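Local coordinates for protein acyl-CoA dehydrogenase (Thermus thermophilus, PDB 2Z1Q) that probably catalyses the FAD-dependent oxidation of saturated acyl-CoA thioesters to their 2,3-dehydroacyl-CoA products, passing the electrons to an acceptor, at residues A489-S494 and R511-Q516; L445-V450 and R498-G503; H189-F194 and R231-E236. All coordinates share one frame; numbering follows the deposited sequence.

Contact 1 of 3, residues A489-S494 and R511-Q516; sequences AYAAES and RIYLAQ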
loop_
_atom_site.group_PDB
_atom_site.type_symbol
_atom_site.label_atom_id
_atom_site.label_comp_id
_atom_site.label_asym_id
_atom_site.label_seq_id
_atom_site.Cartn_x
_atom_site.Cartn_y
_atom_site.Cartn_z
ATOM N N ALA B 489 16.870 -13.727 -4.339
ATOM C CA ALA B 489 17.898 -14.744 -4.262
ATOM C C ALA B 489 18.597 -14.584 -2.919
ATOM O O ALA B 489 18.600 -15.504 -2.106
ATOM C CB ALA B 489 18.896 -14.573 -5.417
ATOM N N TYR B 490 19.166 -13.404 -2.688
ATOM C CA TYR B 490 19.865 -13.130 -1.438
ATOM C C TYR B 490 18.965 -13.396 -0.238
ATOM O O TYR B 490 19.365 -14.066 0.707
ATOM C CB TYR B 490 20.354 -11.682 -1.429
ATOM C CG TYR B 490 21.243 -11.333 -0.264
ATOM C CD1 TYR B 490 20.764 -10.557 0.786
ATOM C CD2 TYR B 490 22.573 -11.773 -0.211
ATOM C CE1 TYR B 490 21.572 -10.220 1.859
ATOM C CE2 TYR B 490 23.393 -11.441 0.865
ATOM C CZ TYR B 490 22.879 -10.662 1.897
ATOM O OH TYR B 490 23.649 -10.324 2.978
ATOM N N ALA B 491 17.734 -12.900 -0.294
ATOM C CA ALA B 491 16.782 -13.095 0.797
ATOM C C ALA B 491 16.439 -14.566 1.026
ATOM O O ALA B 491 16.478 -15.043 2.157
ATOM C CB ALA B 491 15.502 -12.310 0.530
ATOM N N ALA B 492 16.095 -15.276 -0.046
ATOM C CA ALA B 492 15.726 -16.687 0.084
ATOM C C ALA B 492 16.875 -17.502 0.634
ATOM O O ALA B 492 16.712 -18.280 1.566
ATOM C CB ALA B 492 15.283 -17.257 -1.269
ATOM N N GLU B 493 18.042 -17.304 0.042
ATOM C CA GLU B 493 19.230 -18.020 0.465
ATOM C C GLU B 493 19.524 -17.732 1.926
ATOM O O GLU B 493 19.693 -18.649 2.727
ATOM C CB GLU B 493 20.422 -17.615 -0.402
ATOM C CG GLU B 493 21.744 -18.183 0.084
ATOM C CD GLU B 493 22.882 -17.912 -0.880
ATOM O OE1 GLU B 493 23.176 -18.792 -1.716
ATOM O OE2 GLU B 493 23.472 -16.815 -0.811
ATOM N N SER B 494 19.573 -16.451 2.273
ATOM C CA SER B 494 19.853 -16.073 3.642
ATOM C C SER B 494 18.779 -16.648 4.569
ATOM O O SER B 494 19.054 -16.965 5.726
ATOM C CB SER B 494 19.943 -14.547 3.758
ATOM O OG SER B 494 18.667 -13.940 3.672
ATOM N N ARG B 511 10.456 -21.826 3.186
ATOM C CA ARG B 511 9.827 -22.493 2.039
ATOM C C ARG B 511 8.724 -21.628 1.423
ATOM O O ARG B 511 8.590 -21.547 0.205
ATOM C CB ARG B 511 9.279 -23.868 2.481
ATOM C CG ARG B 511 8.784 -24.787 1.365
ATOM C CD ARG B 511 8.539 -26.205 1.894
ATOM N NE ARG B 511 9.765 -26.755 2.467
ATOM C CZ ARG B 511 9.910 -27.115 3.740
ATOM N NH1 ARG B 511 11.074 -27.595 4.159
ATOM N NH2 ARG B 511 8.894 -27.003 4.588
ATOM N N ILE B 512 7.944 -20.982 2.280
ATOM C CA ILE B 512 6.868 -20.105 1.848
ATOM C C ILE B 512 7.419 -18.954 1.008
ATOM O O ILE B 512 6.839 -18.580 -0.013
ATOM C CB ILE B 512 6.144 -19.550 3.089
ATOM C CG1 ILE B 512 5.257 -20.644 3.683
ATOM C CG2 ILE B 512 5.365 -18.287 2.744
ATOM C CD1 ILE B 512 4.641 -20.251 4.992
ATOM N N TYR B 513 8.554 -18.414 1.435
ATOM C CA TYR B 513 9.191 -17.296 0.753
ATOM C C TYR B 513 9.826 -17.745 -0.562
ATOM O O TYR B 513 9.669 -17.090 -1.605
ATOM C CB TYR B 513 10.250 -16.672 1.675
ATOM C CG TYR B 513 10.873 -15.433 1.102
ATOM C CD1 TYR B 513 10.296 -14.184 1.324
ATOM C CD2 TYR B 513 11.973 -15.510 0.251
ATOM C CE1 TYR B 513 10.785 -13.050 0.713
ATOM C CE2 TYR B 513 12.477 -14.365 -0.379
ATOM C CZ TYR B 513 11.863 -13.137 -0.141
ATOM O OH TYR B 513 12.245 -11.987 -0.785
ATOM N N LEU B 514 10.539 -18.864 -0.503
ATOM C CA LEU B 514 11.207 -19.440 -1.664
ATOM C C LEU B 514 10.248 -19.705 -2.837
ATOM O O LEU B 514 10.487 -19.246 -3.960
ATOM C CB LEU B 514 11.899 -20.743 -1.255
ATOM C CG LEU B 514 12.516 -21.566 -2.385
ATOM C CD1 LEU B 514 13.496 -20.695 -3.143
ATOM C CD2 LEU B 514 13.213 -22.802 -1.829
ATOM N N ALA B 515 9.169 -20.443 -2.580
ATOM C CA ALA B 515 8.189 -20.765 -3.621
ATOM C C ALA B 515 7.708 -19.508 -4.342
ATOM O O ALA B 515 7.731 -19.434 -5.573
ATOM C CB ALA B 515 6.994 -21.502 -3.017
ATOM N N GLN B 516 7.269 -18.521 -3.570
ATOM C CA GLN B 516 6.783 -17.278 -4.149
ATOM C C GLN B 516 7.862 -16.519 -4.907
ATOM O O GLN B 516 7.588 -15.929 -5.950
ATOM C CB GLN B 516 6.186 -16.413 -3.048
ATOM C CG GLN B 516 4.907 -16.994 -2.491
ATOM C CD GLN B 516 4.368 -16.207 -1.322
ATOM O OE1 GLN B 516 4.973 -16.160 -0.249
ATOM N NE2 GLN B 516 3.223 -15.577 -1.524
#

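Contact 2 of 3, residues L445-V450 and R498-G503; sequences LELHQV and RARRLG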
loop_
_atom_site.group_PDB
_atom_site.type_symbol
_atom_site.label_atom_id
_atom_site.label_comp_id
_atom_site.label_asym_id
_atom_site.label_seq_id
_atom_site.Cartn_x
_atom_site.Cartn_y
_atom_site.Cartn_z
ATOM N N LEU B 445 17.342 -29.668 -2.988
ATOM C CA LEU B 445 16.788 -29.023 -4.165
ATOM C C LEU B 445 16.432 -27.570 -3.885
ATOM O O LEU B 445 16.554 -26.716 -4.764
ATOM C CB LEU B 445 15.539 -29.781 -4.647
ATOM C CG LEU B 445 15.662 -31.294 -4.884
ATOM C CD1 LEU B 445 15.537 -32.029 -3.554
ATOM C CD2 LEU B 445 14.571 -31.766 -5.842
ATOM N N GLU B 446 15.997 -27.285 -2.661
ATOM C CA GLU B 446 15.635 -25.921 -2.310
ATOM C C GLU B 446 16.825 -24.998 -2.509
ATOM O O GLU B 446 16.700 -23.950 -3.143
ATOM C CB GLU B 446 15.139 -25.850 -0.868
ATOM C CG GLU B 446 13.881 -26.653 -0.625
ATOM C CD GLU B 446 13.272 -26.375 0.727
ATOM O OE1 GLU B 446 14.023 -26.402 1.726
ATOM O OE2 GLU B 446 12.049 -26.129 0.794
ATOM N N LEU B 447 17.980 -25.395 -1.983
ATOM C CA LEU B 447 19.188 -24.592 -2.135
ATOM C C LEU B 447 19.600 -24.535 -3.592
ATOM O O LEU B 447 20.282 -23.603 -4.017
ATOM C CB LEU B 447 20.337 -25.155 -1.289
ATOM C CG LEU B 447 20.278 -24.853 0.211
ATOM C CD1 LEU B 447 21.572 -25.283 0.874
ATOM C CD2 LEU B 447 20.057 -23.366 0.422
ATOM N N HIS B 448 19.181 -25.533 -4.361
ATOM C CA HIS B 448 19.497 -25.574 -5.780
ATOM C C HIS B 448 18.698 -24.503 -6.528
ATOM O O HIS B 448 19.223 -23.814 -7.397
ATOM C CB HIS B 448 19.167 -26.948 -6.367
ATOM C CG HIS B 448 19.407 -27.039 -7.842
ATOM N ND1 HIS B 448 18.532 -27.668 -8.701
ATOM C CD2 HIS B 448 20.421 -26.576 -8.611
ATOM C CE1 HIS B 448 18.994 -27.585 -9.937
ATOM N NE2 HIS B 448 20.140 -26.928 -9.910
ATOM N N GLN B 449 17.421 -24.379 -6.188
ATOM C CA GLN B 449 16.559 -23.388 -6.825
ATOM C C GLN B 449 17.142 -22.001 -6.568
ATOM O O GLN B 449 17.085 -21.114 -7.423
ATOM C CB GLN B 449 15.142 -23.507 -6.262
ATOM C CG GLN B 449 14.610 -24.931 -6.312
ATOM C CD GLN B 449 13.247 -25.078 -5.679
ATOM O OE1 GLN B 449 12.979 -24.509 -4.623
ATOM N NE2 GLN B 449 12.376 -25.849 -6.318
ATOM N N VAL B 450 17.729 -21.831 -5.388
ATOM C CA VAL B 450 18.356 -20.568 -5.031
ATOM C C VAL B 450 19.514 -20.315 -5.980
ATOM O O VAL B 450 19.719 -19.194 -6.447
ATOM C CB VAL B 450 18.856 -20.599 -3.571
ATOM C CG1 VAL B 450 19.944 -19.557 -3.356
ATOM C CG2 VAL B 450 17.684 -20.348 -2.640
ATOM N N ARG B 498 19.690 -20.089 7.235
ATOM C CA ARG B 498 19.426 -19.874 8.653
ATOM C C ARG B 498 18.445 -20.928 9.166
ATOM O O ARG B 498 18.575 -21.406 10.293
ATOM C CB ARG B 498 18.872 -18.462 8.897
ATOM C CG ARG B 498 18.384 -18.189 10.333
ATOM C CD ARG B 498 17.770 -16.793 10.473
ATOM N NE ARG B 498 17.168 -16.569 11.790
ATOM C CZ ARG B 498 16.433 -15.504 12.116
ATOM N NH1 ARG B 498 15.935 -15.400 13.346
ATOM N NH2 ARG B 498 16.189 -14.547 11.223
ATOM N N ALA B 499 17.472 -21.296 8.336
ATOM C CA ALA B 499 16.480 -22.287 8.729
ATOM C C ALA B 499 17.127 -23.644 9.060
ATOM O O ALA B 499 16.630 -24.385 9.909
ATOM C CB ALA B 499 15.443 -22.461 7.626
ATOM N N ARG B 500 18.229 -23.946 8.371
ATOM C CA ARG B 500 18.969 -25.196 8.564
ATOM C C ARG B 500 19.609 -25.260 9.948
ATOM O O ARG B 500 19.629 -26.312 10.588
ATOM C CB ARG B 500 20.053 -25.337 7.482
ATOM C CG ARG B 500 19.498 -25.559 6.075
ATOM C CD ARG B 500 18.782 -26.900 5.972
ATOM N NE ARG B 500 17.642 -26.875 5.057
ATOM C CZ ARG B 500 17.726 -26.688 3.743
ATOM N NH1 ARG B 500 16.621 -26.683 3.006
ATOM N NH2 ARG B 500 18.904 -26.514 3.164
ATOM N N ARG B 501 20.131 -24.126 10.403
ATOM C CA ARG B 501 20.751 -24.048 11.716
ATOM C C ARG B 501 19.686 -23.897 12.781
ATOM O O ARG B 501 19.686 -24.596 13.789
ATOM C CB ARG B 501 21.671 -22.847 11.775
ATOM C CG ARG B 501 22.746 -22.874 10.731
ATOM C CD ARG B 501 23.486 -21.583 10.777
ATOM N NE ARG B 501 23.931 -21.310 12.135
ATOM C CZ ARG B 501 24.429 -20.146 12.532
ATOM N NH1 ARG B 501 24.814 -19.985 13.791
ATOM N NH2 ARG B 501 24.536 -19.143 11.672
ATOM N N LEU B 502 18.769 -22.969 12.538
ATOM C CA LEU B 502 17.688 -22.667 13.467
ATOM C C LEU B 502 16.717 -23.827 13.653
ATOM O O LEU B 502 16.445 -24.248 14.772
ATOM C CB LEU B 502 16.926 -21.445 12.967
ATOM C CG LEU B 502 16.346 -20.484 14.001
ATOM C CD1 LEU B 502 15.701 -19.322 13.260
ATOM C CD2 LEU B 502 15.335 -21.184 14.898
ATOM N N GLY B 503 16.187 -24.324 12.541
ATOM C CA GLY B 503 15.240 -25.422 12.596
ATOM C C GLY B 503 13.873 -24.984 13.086
ATOM O O GLY B 503 13.622 -23.799 13.326
#

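Contact 3 of 3, residues H189-F194 and R231-E236; sequences HLFTVF and RQVILE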
loop_
_atom_site.group_PDB
_atom_site.type_symbol
_atom_site.label_atom_id
_atom_site.label_comp_id
_atom_site.label_asym_id
_atom_site.label_seq_id
_atom_site.Cartn_x
_atom_site.Cartn_y
_atom_site.Cartn_z
ATOM N N HIS B 189 21.605 21.383 16.752
ATOM C CA HIS B 189 22.643 22.354 17.101
ATOM C C HIS B 189 23.707 22.412 16.018
ATOM O O HIS B 189 24.271 23.473 15.741
ATOM C CB HIS B 189 23.311 21.960 18.419
ATOM C CG HIS B 189 22.346 21.758 19.542
ATOM N ND1 HIS B 189 21.856 22.805 20.291
ATOM C CD2 HIS B 189 21.717 20.642 19.989
ATOM C CE1 HIS B 189 20.963 22.345 21.148
ATOM N NE2 HIS B 189 20.859 21.037 20.986
ATOM N N LEU B 190 24.000 21.264 15.414
ATOM C CA LEU B 190 25.013 21.205 14.369
ATOM C C LEU B 190 24.396 20.822 13.026
ATOM O O LEU B 190 23.547 19.938 12.949
ATOM C CB LEU B 190 26.106 20.203 14.747
ATOM C CG LEU B 190 27.278 20.065 13.771
ATOM C CD1 LEU B 190 28.023 21.387 13.665
ATOM C CD2 LEU B 190 28.215 18.973 14.256
ATOM N N PHE B 191 24.837 21.485 11.962
ATOM C CA PHE B 191 24.315 21.224 10.622
ATOM C C PHE B 191 25.414 20.937 9.596
ATOM O O PHE B 191 26.327 21.746 9.417
ATOM C CB PHE B 191 23.499 22.433 10.119
ATOM C CG PHE B 191 22.142 22.572 10.750
ATOM C CD1 PHE B 191 21.026 22.004 10.143
ATOM C CD2 PHE B 191 21.969 23.291 11.933
ATOM C CE1 PHE B 191 19.757 22.147 10.703
ATOM C CE2 PHE B 191 20.693 23.444 12.497
ATOM C CZ PHE B 191 19.592 22.870 11.880
ATOM N N THR B 192 25.327 19.799 8.913
ATOM C CA THR B 192 26.302 19.489 7.861
ATOM C C THR B 192 25.605 19.905 6.554
ATOM O O THR B 192 24.652 19.257 6.118
ATOM C CB THR B 192 26.678 17.971 7.846
ATOM O OG1 THR B 192 27.388 17.645 9.043
ATOM C CG2 THR B 192 27.569 17.647 6.655
ATOM N N VAL B 193 26.061 20.998 5.946
ATOM C CA VAL B 193 25.434 21.499 4.724
ATOM C C VAL B 193 26.283 21.336 3.479
ATOM O O VAL B 193 27.488 21.590 3.507
ATOM C CB VAL B 193 25.101 22.986 4.875
ATOM C CG1 VAL B 193 24.285 23.484 3.671
ATOM C CG2 VAL B 193 24.371 23.198 6.177
ATOM N N PHE B 194 25.660 20.939 2.373
ATOM C CA PHE B 194 26.407 20.780 1.135
ATOM C C PHE B 194 26.187 21.965 0.198
ATOM O O PHE B 194 25.054 22.415 -0.006
ATOM C CB PHE B 194 26.022 19.465 0.432
ATOM C CG PHE B 194 26.430 18.234 1.196
ATOM C CD1 PHE B 194 25.804 17.905 2.395
ATOM C CD2 PHE B 194 27.457 17.424 0.732
ATOM C CE1 PHE B 194 26.197 16.784 3.118
ATOM C CE2 PHE B 194 27.857 16.291 1.453
ATOM C CZ PHE B 194 27.223 15.974 2.646
ATOM N N ARG B 231 12.064 20.521 8.741
ATOM C CA ARG B 231 11.877 21.899 8.324
ATOM C C ARG B 231 12.776 22.216 7.156
ATOM O O ARG B 231 13.705 21.476 6.835
ATOM C CB ARG B 231 12.208 22.870 9.470
ATOM C CG ARG B 231 11.226 22.900 10.641
ATOM C CD ARG B 231 11.887 23.537 11.871
ATOM N NE ARG B 231 10.961 23.739 12.985
ATOM C CZ ARG B 231 10.288 24.865 13.211
ATOM N NH1 ARG B 231 10.427 25.908 12.396
ATOM N NH2 ARG B 231 9.475 24.951 14.257
ATOM N N GLN B 232 12.500 23.338 6.517
ATOM C CA GLN B 232 13.302 23.784 5.401
ATOM C C GLN B 232 14.377 24.668 6.026
ATOM O O GLN B 232 14.087 25.456 6.928
ATOM C CB GLN B 232 12.432 24.591 4.453
ATOM C CG GLN B 232 13.069 24.925 3.157
ATOM C CD GLN B 232 12.147 25.737 2.289
ATOM O OE1 GLN B 232 11.821 26.876 2.613
ATOM N NE2 GLN B 232 11.715 25.156 1.177
ATOM N N VAL B 233 15.622 24.507 5.594
ATOM C CA VAL B 233 16.704 25.327 6.129
ATOM C C VAL B 233 17.127 26.338 5.070
ATOM O O VAL B 233 17.500 25.963 3.961
ATOM C CB VAL B 233 17.926 24.464 6.551
ATOM C CG1 VAL B 233 19.061 25.361 7.020
ATOM C CG2 VAL B 233 17.530 23.512 7.672
ATOM N N ILE B 234 17.056 27.620 5.414
ATOM C CA ILE B 234 17.420 28.684 4.487
ATOM C C ILE B 234 18.772 29.301 4.839
ATOM O O ILE B 234 19.082 29.488 6.009
ATOM C CB ILE B 234 16.342 29.800 4.496
ATOM C CG1 ILE B 234 15.010 29.246 3.978
ATOM C CG2 ILE B 234 16.814 30.991 3.667
ATOM C CD1 ILE B 234 13.836 30.198 4.137
ATOM N N LEU B 235 19.586 29.610 3.836
ATOM C CA LEU B 235 20.879 30.235 4.091
ATOM C C LEU B 235 21.004 31.552 3.345
ATOM O O LEU B 235 21.111 31.571 2.124
ATOM C CB LEU B 235 22.037 29.334 3.669
ATOM C CG LEU B 235 22.228 28.012 4.400
ATOM C CD1 LEU B 235 21.354 26.926 3.781
ATOM C CD2 LEU B 235 23.689 27.639 4.290
ATOM N N GLU B 236 20.987 32.646 4.097
ATOM C CA GLU B 236 21.111 33.982 3.521
ATOM C C GLU B 236 22.420 34.581 4.020
ATOM O O GLU B 236 22.505 35.024 5.160
ATOM C CB GLU B 236 19.936 34.864 3.952
ATOM C CG GLU B 236 18.570 34.340 3.519
ATOM C CD GLU B 236 17.408 35.139 4.099
ATOM O OE1 GLU B 236 16.253 34.691 3.949
ATOM O OE2 GLU B 236 17.644 36.213 4.699
#

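Contact 1 of 3, residues A489-S494 and R511-Q516
Tyr513 brings the CD2-CE2 side of its ring and its OH to Ala491 and Ala492 of the facing helix, and that ring makes most of the contact. The evidence for close packing is the axis separation: segments 489-494 and 511-516 run at 152°, close to antiparallel, and approach to 9.4 Å, with small alanines on one side. The CB of Tyr513 points toward the other helix, and CG stands anti to the backbone N (chi1 -175°), which carries the ring toward the alanines. Farther out, CD2 meets Ala492, lying 3.9 Å from its CA and 4.0 Å from its CB. The next atom, CE2, sits 3.7 Å from the backbone N of Ala492 and 3.8 Å from the CB of Ala491, an oblique approach to both. CZ too lies near Ala491 CB, and at the tip OH comes within 3.5 Å of it, a van der Waals contact; the hydroxyl makes a weak hydrogen bond to Asp488. Beside the ring, Leu514 adds a looser touch, its CD1 lying 4.3 Å from Ala492 CB. Within the first helix, Ser494 OG donates to Ala491 O at 2.9 Å. With an alanine here in place of Tyr513, the space against Ala491 and Ala492 is likely to be left as a gap and Asp488 to lose its weak hydroxyl partner. Leu357 of helix 348-372 touches both Ala491 and Tyr513. The chemistry is thus buried apolar packing between successive helices of the C-terminal helical domain, with the ring's one polar atom weakly hydrogen-bonded to Asp488.

Contact 2 of 3, residues L445-V450 and R498-G503
Glu446 and Arg500 slant across each other and join through a salt bridge between Glu446 OE1 and Arg500 NH1 at 2.9 Å. The side chains do the bridging, since the nearest CA atoms across the segments, those of Leu447 and Arg500, are 10.7 Å apart. Arg500 covers its share by a bent path: a kink at chi2 (-66°) followed by an unusual chi3 (146°) turns its guanidinium toward the start of helix 445-468. Glu446 instead continues extended beyond CG. The carboxylate and guanidinium planes lie only 21° apart, and OE1 arrives at the guanidinium edge, in its plane. Leu447 runs past the arginine in the opposite direction, and its CG and CD1 both lie 3.7 Å from Arg500 NH2, CD1 likewise at the edge. That same NH2 forms a salt bridge with Asp444, just before the segment, while Glu446 OE2 pairs with Arg511 of helix 505-528. Each charged group therefore has two opposite charges to answer to, which would probably favour the ionised form of Glu446. The chemistry is that of a surface ionic network joining helices 445-468, 476-502 and 505-528, with a leucine packed beside its guanidinium.

Contact 3 of 3, residues H189-F194 and R231-E236
Phe191, whose ring touches Val233 across this contact, is fixed through its backbone by hydrogen bonding to Val207 of the adjoining strand 201-208. Polar groups thus tie the strand to its neighbour in the sheet, whereas what passes between segments 189-194 and 231-236 is apolar. The spacing says the same: the closest CA pair, Val193 and Val233, is 9.6 Å apart, too far for direct backbone pairing, and the strands face each other through their side chains. CG of Phe191 stands anti to the carbonyl carbon, beside the backbone N (chi1 -75°), a setting that brings the ring's CE1 to within 4.0 Å of Val233 CG2. These two side chains cross obliquely, and the methyl approaches the ring at a slant. Val233 holds CG1 anti to its backbone N (chi1 176°), leaving CG2 as the branch that reaches the phenylalanine. A second pair sits two residues farther along both strands, where Val193 CG1 and Leu235 CD2 are 4.2 Å apart. Cys147 of strand 144-147 touches Phe191, Val193 and Val233, and Leu214 of strand 214-216 packs on Val233 and Leu235. The Phe191 side chain is about 8 Å from the bound FAD, close to the cofactor without touching it. Chemically this is a piece of the hydrophobic core of the middle, beta-rich domain, held by contacts between branched and aromatic side chains that carry no directional bond.

In the fold
Contact 3 comes first along the chain and closes before the others open; it belongs to the beta-rich middle domain, on the opposite side of the chain's centre from the other two. Its centre lies about 43 Å from that of contact 1 and about 49 Å from that of contact 2. Contacts 1 and 2, by contrast, have centres about 9 Å apart and share helix 476-502, and their segments alternate along the sequence; direct touches pack helices 445-468, 476-502 and 505-528 together. One pair buries apolar groups there while the other ties charges at the surface. The strand core lies near the FAD, whereas the helical pair lies away from the annotated sites.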